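Local coordinates for microtubule-associated protein 1A/1B, light chain 3 (Trypanosoma brucei brucei, PDB 3W1Y) that is an Atg8-family ubiquitin-like protein of the autophagy pathway that probably becomes attached to the membrane lipid phosphatidylethanolamine, at residues A[26-40]-A[64-76]. Residues are numbered along the deposited sequence; the frame is centred on the assembly and turned at random.
Sequences ARLRYPKHIPILCEP and ELDCNKFLLPETA
Ile34, Ile36 and Cys38 each form a two-way backbone pair with Leu72, Phe70 and Asn68, which defines strands 33-40 and 68-73 as antiparallel neighbours; their N-to-C directions differ by 156°, and the axes of these short segments approach to 4.2 Å. This is the edge pairing of the ubiquitin-like sheet of Atg8 proteins, ordered 2-1-4-3, in which strand 126-133 bonds the other side of 33-40. Of the six bonds, Ile34 N to Leu72 O is 2.7 Å long and nearly straight (165° at the hydrogen), and a seventh, Glu74 N to Lys32 O, continues the pairing beyond the non-hydrogen-bonded pair His33-Pro73.

One face carries Pro35, Leu37, Lys69 and Leu71, on the side of helix 16-29. Leu71 has CG anti to its backbone N (chi1 -173°), which turns CG, and with it the methyls, toward 26-40: CD2 meets Tyr30 CD1 at 3.6 Å, while CD1 lies 3.7 Å from His33 CB and also reaches Ala26 and Pro35. Further along, Leu37 CD2 touches both Cys67 SG (3.4 Å) and Lys69 CG (3.5 Å); the lysine chain runs on extended to a salt bridge with Glu22.

The opposite face, mostly apolar, has Asn68 at one end. Helix 78-88 packs against Ile36, Cys38 and Phe70, its Phe81 meeting the Phe70 ring edge-to-face; helix 112-119 packs against Ile34 and Leu72. Here Ile36 CD1 and Leu72 CD1 meet at 4.1 Å, their side chains crossing at about a right angle. Cys38 SG makes an oblique sulfur-aromatic contact with Phe70, its nearest ring atom being CE1 at 3.8 Å.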
loop_
_atom_site.group_PDB
_atom_site.type_symbol
_atom_site.label_atom_id
_atom_site.label_comp_id
_atom_site.label_asym_id
_atom_site.label_seq_id
_atom_site.Cartn_x
_atom_site.Cartn_y
_atom_site.Cartn_z
ATOM N N ALA A 26 27.134 -1.263 -5.739
ATOM C CA ALA A 26 26.193 -1.081 -4.620
ATOM C C ALA A 26 26.419 -2.133 -3.529
ATOM O O ALA A 26 26.419 -1.825 -2.339
ATOM C CB ALA A 26 24.731 -1.063 -5.101
ATOM N N ARG A 27 26.679 -3.366 -3.930
ATOM C CA ARG A 27 26.797 -4.433 -2.966
ATOM C C ARG A 27 28.171 -4.466 -2.297
ATOM O O ARG A 27 28.301 -4.986 -1.183
ATOM C CB ARG A 27 26.428 -5.783 -3.616
ATOM C CG ARG A 27 24.915 -5.835 -4.097
ATOM C CD ARG A 27 23.951 -6.078 -2.918
ATOM N NE ARG A 27 24.086 -7.453 -2.437
ATOM C CZ ARG A 27 23.280 -8.061 -1.572
ATOM N NH1 ARG A 27 22.230 -7.429 -1.037
ATOM N NH2 ARG A 27 23.539 -9.323 -1.250
ATOM N N LEU A 28 29.181 -3.930 -2.976
ATOM C CA LEU A 28 30.507 -3.814 -2.391
ATOM C C LEU A 28 30.466 -2.843 -1.188
ATOM O O LEU A 28 31.066 -3.124 -0.159
ATOM C CB LEU A 28 31.543 -3.370 -3.429
ATOM C CG LEU A 28 32.902 -2.892 -2.890
ATOM C CD1 LEU A 28 33.700 -4.039 -2.217
ATOM C CD2 LEU A 28 33.761 -2.187 -3.958
ATOM N N ARG A 29 29.722 -1.738 -1.334
ATOM C CA ARG A 29 29.580 -0.761 -0.279
ATOM C C ARG A 29 28.448 -1.067 0.710
ATOM O O ARG A 29 28.584 -0.816 1.917
ATOM C CB ARG A 29 29.447 0.664 -0.828
ATOM C CG ARG A 29 29.619 1.696 0.309
ATOM C CD ARG A 29 29.970 3.093 -0.169
ATOM N NE ARG A 29 31.209 3.137 -0.949
ATOM C CZ ARG A 29 31.754 4.263 -1.407
ATOM N NH1 ARG A 29 31.168 5.444 -1.173
ATOM N NH2 ARG A 29 32.880 4.207 -2.105
ATOM N N TYR A 30 27.354 -1.624 0.200
ATOM C CA TYR A 30 26.161 -1.926 0.998
ATOM C C TYR A 30 25.735 -3.384 0.836
ATOM O O TYR A 30 24.703 -3.676 0.229
ATOM C CB TYR A 30 25.027 -0.985 0.611
ATOM C CG TYR A 30 25.395 0.460 0.782
ATOM C CD1 TYR A 30 25.820 1.220 -0.310
ATOM C CD2 TYR A 30 25.359 1.061 2.051
ATOM C CE1 TYR A 30 26.181 2.547 -0.157
ATOM C CE2 TYR A 30 25.729 2.387 2.236
ATOM C CZ TYR A 30 26.137 3.125 1.131
ATOM O OH TYR A 30 26.495 4.439 1.295
ATOM N N PRO A 31 26.516 -4.307 1.417
ATOM C CA PRO A 31 26.278 -5.757 1.177
ATOM C C PRO A 31 24.986 -6.286 1.826
ATOM O O PRO A 31 24.569 -7.403 1.548
ATOM C CB PRO A 31 27.517 -6.432 1.792
ATOM C CG PRO A 31 27.993 -5.402 2.915
ATOM C CD PRO A 31 27.632 -4.039 2.374
ATOM N N LYS A 32 24.371 -5.496 2.696
ATOM C CA LYS A 32 23.095 -5.869 3.309
ATOM C C LYS A 32 21.917 -5.050 2.721
ATOM O O LYS A 32 20.819 -5.056 3.268
ATOM C CB LYS A 32 23.191 -5.707 4.841
ATOM C CG LYS A 32 24.153 -6.716 5.514
ATOM C CD LYS A 32 24.209 -6.521 7.050
ATOM C CE LYS A 32 25.264 -7.464 7.646
ATOM N NZ LYS A 32 25.221 -7.540 9.149
ATOM N N HIS A 33 22.153 -4.349 1.619
ATOM C CA HIS A 33 21.102 -3.602 0.969
ATOM C C HIS A 33 20.706 -4.220 -0.371
ATOM O O HIS A 33 21.490 -4.877 -1.038
ATOM C CB HIS A 33 21.456 -2.106 0.832
ATOM C CG HIS A 33 21.535 -1.382 2.154
ATOM N ND1 HIS A 33 20.780 -0.265 2.447
ATOM C CD2 HIS A 33 22.257 -1.645 3.266
ATOM C CE1 HIS A 33 21.044 0.132 3.679
ATOM N NE2 HIS A 33 21.932 -0.695 4.200
ATOM N N ILE A 34 19.457 -3.982 -0.745
ATOM C CA ILE A 34 18.853 -4.552 -1.935
ATOM C C ILE A 34 18.703 -3.429 -2.961
ATOM O O ILE A 34 18.039 -2.428 -2.694
ATOM C CB ILE A 34 17.466 -5.173 -1.579
ATOM C CG1 ILE A 34 17.588 -6.147 -0.371
ATOM C CG2 ILE A 34 16.765 -5.788 -2.843
ATOM C CD1 ILE A 34 18.590 -7.368 -0.577
ATOM N N PRO A 35 19.351 -3.581 -4.136
ATOM C CA PRO A 35 19.107 -2.629 -5.237
ATOM C C PRO A 35 17.830 -2.963 -6.008
ATOM O O PRO A 35 17.646 -4.084 -6.476
ATOM C CB PRO A 35 20.354 -2.751 -6.111
ATOM C CG PRO A 35 20.908 -4.145 -5.808
ATOM C CD PRO A 35 20.389 -4.586 -4.458
ATOM N N ILE A 36 16.966 -1.961 -6.144
ATOM C CA ILE A 36 15.640 -2.121 -6.658
ATOM C C ILE A 36 15.435 -1.155 -7.827
ATOM O O ILE A 36 15.759 0.032 -7.738
ATOM C CB ILE A 36 14.595 -1.847 -5.554
ATOM C CG1 ILE A 36 14.852 -2.745 -4.342
ATOM C CG2 ILE A 36 13.137 -1.994 -6.086
ATOM C CD1 ILE A 36 14.037 -2.353 -3.087
ATOM N N LEU A 37 14.916 -1.684 -8.933
ATOM C CA LEU A 37 14.612 -0.863 -10.092
ATOM C C LEU A 37 13.099 -0.918 -10.288
ATOM O O LEU A 37 12.570 -1.997 -10.522
ATOM C CB LEU A 37 15.388 -1.410 -11.311
ATOM C CG LEU A 37 15.473 -0.630 -12.634
ATOM C CD1 LEU A 37 14.086 -0.494 -13.251
ATOM C CD2 LEU A 37 16.112 0.715 -12.428
ATOM N N CYS A 38 12.398 0.215 -10.111
ATOM C CA CYS A 38 10.930 0.270 -10.322
ATOM C C CYS A 38 10.552 1.025 -11.552
ATOM O O CYS A 38 11.069 2.110 -11.782
ATOM C CB CYS A 38 10.155 0.928 -9.166
ATOM S SG CYS A 38 10.766 0.509 -7.653
ATOM N N GLU A 39 9.644 0.438 -12.325
ATOM C CA GLU A 39 9.080 1.057 -13.502
ATOM C C GLU A 39 7.567 0.906 -13.460
ATOM O O GLU A 39 7.063 -0.059 -12.886
ATOM C CB GLU A 39 9.601 0.412 -14.788
ATOM C CG GLU A 39 11.088 0.626 -15.020
ATOM C CD GLU A 39 11.553 0.036 -16.345
ATOM O OE1 GLU A 39 10.792 -0.658 -17.040
ATOM O OE2 GLU A 39 12.703 0.250 -16.696
ATOM N N PRO A 40 6.850 1.846 -14.095
ATOM C CA PRO A 40 5.390 1.739 -14.159
ATOM C C PRO A 40 4.936 0.430 -14.828
ATOM O O PRO A 40 5.614 -0.099 -15.712
ATOM C CB PRO A 40 4.954 2.953 -14.982
ATOM C CG PRO A 40 6.129 3.849 -15.055
ATOM C CD PRO A 40 7.374 3.019 -14.815
ATOM N N GLU A 64 12.087 7.936 -18.781
ATOM C CA GLU A 64 13.241 7.925 -17.858
ATOM C C GLU A 64 12.921 8.383 -16.435
ATOM O O GLU A 64 13.333 7.732 -15.471
ATOM C CB GLU A 64 14.406 8.730 -18.428
ATOM C CG GLU A 64 15.077 8.041 -19.616
ATOM C CD GLU A 64 16.003 6.901 -19.172
ATOM O OE1 GLU A 64 16.801 7.140 -18.262
ATOM O OE2 GLU A 64 15.945 5.775 -19.728
ATOM N N LEU A 65 12.178 9.472 -16.300
ATOM C CA LEU A 65 11.771 9.992 -14.981
ATOM C C LEU A 65 10.767 9.127 -14.191
ATOM O O LEU A 65 10.605 9.296 -12.966
ATOM C CB LEU A 65 11.265 11.426 -15.114
ATOM C CG LEU A 65 12.341 12.448 -15.527
ATOM C CD1 LEU A 65 11.768 13.848 -15.634
ATOM C CD2 LEU A 65 13.532 12.454 -14.526
ATOM N N ASP A 66 10.104 8.206 -14.891
ATOM C CA ASP A 66 9.198 7.223 -14.277
ATOM C C ASP A 66 9.940 6.053 -13.646
ATOM O O ASP A 66 9.362 5.265 -12.901
ATOM C CB ASP A 66 8.286 6.643 -15.350
ATOM C CG ASP A 66 7.082 7.509 -15.634
ATOM O OD1 ASP A 66 6.750 8.422 -14.844
ATOM O OD2 ASP A 66 6.456 7.260 -16.676
ATOM N N CYS A 67 11.207 5.907 -14.002
ATOM C CA CYS A 67 12.024 4.833 -13.461
ATOM C C CYS A 67 12.710 5.315 -12.197
ATOM O O CYS A 67 13.477 6.275 -12.238
ATOM C CB CYS A 67 13.064 4.386 -14.488
ATOM S SG CYS A 67 14.278 3.224 -13.880
ATOM N N ASN A 68 12.419 4.637 -11.087
ATOM C CA ASN A 68 12.976 4.952 -9.786
ATOM C C ASN A 68 13.793 3.764 -9.252
ATOM O O ASN A 68 13.356 2.612 -9.317
ATOM C CB ASN A 68 11.850 5.298 -8.814
ATOM C CG ASN A 68 11.139 6.586 -9.182
ATOM O OD1 ASN A 68 11.656 7.674 -8.942
ATOM N ND2 ASN A 68 9.949 6.472 -9.745
ATOM N N LYS A 69 14.990 4.065 -8.763
ATOM C CA LYS A 69 15.868 3.103 -8.142
ATOM C C LYS A 69 15.901 3.343 -6.652
ATOM O O LYS A 69 15.810 4.479 -6.191
ATOM C CB LYS A 69 17.288 3.280 -8.636
ATOM C CG LYS A 69 17.495 2.999 -10.104
ATOM C CD LYS A 69 18.838 3.584 -10.462
ATOM C CE LYS A 69 19.275 3.113 -11.792
ATOM N NZ LYS A 69 20.458 3.892 -12.230
ATOM N N PHE A 70 16.045 2.268 -5.893
ATOM C CA PHE A 70 16.135 2.354 -4.441
ATOM C C PHE A 70 17.263 1.438 -4.026
ATOM O O PHE A 70 17.593 0.525 -4.736
ATOM C CB PHE A 70 14.808 1.901 -3.781
ATOM C CG PHE A 70 13.640 2.795 -4.088
ATOM C CD1 PHE A 70 12.947 2.681 -5.285
ATOM C CD2 PHE A 70 13.244 3.783 -3.191
ATOM C CE1 PHE A 70 11.869 3.539 -5.586
ATOM C CE2 PHE A 70 12.170 4.630 -3.490
ATOM C CZ PHE A 70 11.484 4.493 -4.693
ATOM N N LEU A 71 17.836 1.701 -2.857
ATOM C CA LEU A 71 18.789 0.817 -2.224
ATOM C C LEU A 71 18.340 0.650 -0.773
ATOM O O LEU A 71 18.557 1.519 0.066
ATOM C CB LEU A 71 20.190 1.419 -2.336
ATOM C CG LEU A 71 21.369 0.568 -1.880
ATOM C CD1 LEU A 71 21.416 -0.778 -2.620
ATOM C CD2 LEU A 71 22.710 1.352 -2.049
ATOM N N LEU A 72 17.664 -0.449 -0.471
ATOM C CA LEU A 72 17.000 -0.541 0.825
ATOM C C LEU A 72 17.529 -1.697 1.649
ATOM O O LEU A 72 18.013 -2.693 1.082
ATOM C CB LEU A 72 15.484 -0.634 0.641
ATOM C CG LEU A 72 14.783 0.587 0.013
ATOM C CD1 LEU A 72 13.275 0.363 -0.094
ATOM C CD2 LEU A 72 15.080 1.908 0.807
ATOM N N PRO A 73 17.445 -1.586 2.989
ATOM C CA PRO A 73 17.943 -2.699 3.831
ATOM C C PRO A 73 17.276 -4.056 3.515
ATOM O O PRO A 73 16.065 -4.105 3.198
ATOM C CB PRO A 73 17.631 -2.231 5.277
ATOM C CG PRO A 73 17.501 -0.712 5.208
ATOM C CD PRO A 73 16.888 -0.471 3.798
ATOM N N GLU A 74 18.049 -5.141 3.588
ATOM C CA GLU A 74 17.517 -6.487 3.360
ATOM C C GLU A 74 16.422 -6.841 4.375
ATOM O O GLU A 74 15.532 -7.652 4.083
ATOM C CB GLU A 74 18.637 -7.543 3.385
ATOM C CG GLU A 74 19.510 -7.559 4.670
ATOM C CD GLU A 74 20.654 -8.589 4.634
ATOM O OE1 GLU A 74 20.949 -9.182 3.556
ATOM O OE2 GLU A 74 21.293 -8.791 5.695
ATOM N N THR A 75 16.496 -6.210 5.551
ATOM C CA THR A 75 15.497 -6.371 6.616
ATOM C C THR A 75 14.237 -5.454 6.497
ATOM O O THR A 75 13.235 -5.694 7.191
ATOM C CB THR A 75 16.134 -6.186 8.013
ATOM O OG1 THR A 75 16.823 -4.931 8.042
ATOM C CG2 THR A 75 17.138 -7.310 8.320
ATOM N N ALA A 76 14.290 -4.421 5.648
ATOM C CA ALA A 76 13.100 -3.628 5.328
ATOM C C ALA A 76 11.974 -4.521 4.808
ATOM O O ALA A 76 12.218 -5.498 4.133
ATOM C CB ALA A 76 13.435 -2.534 4.277
#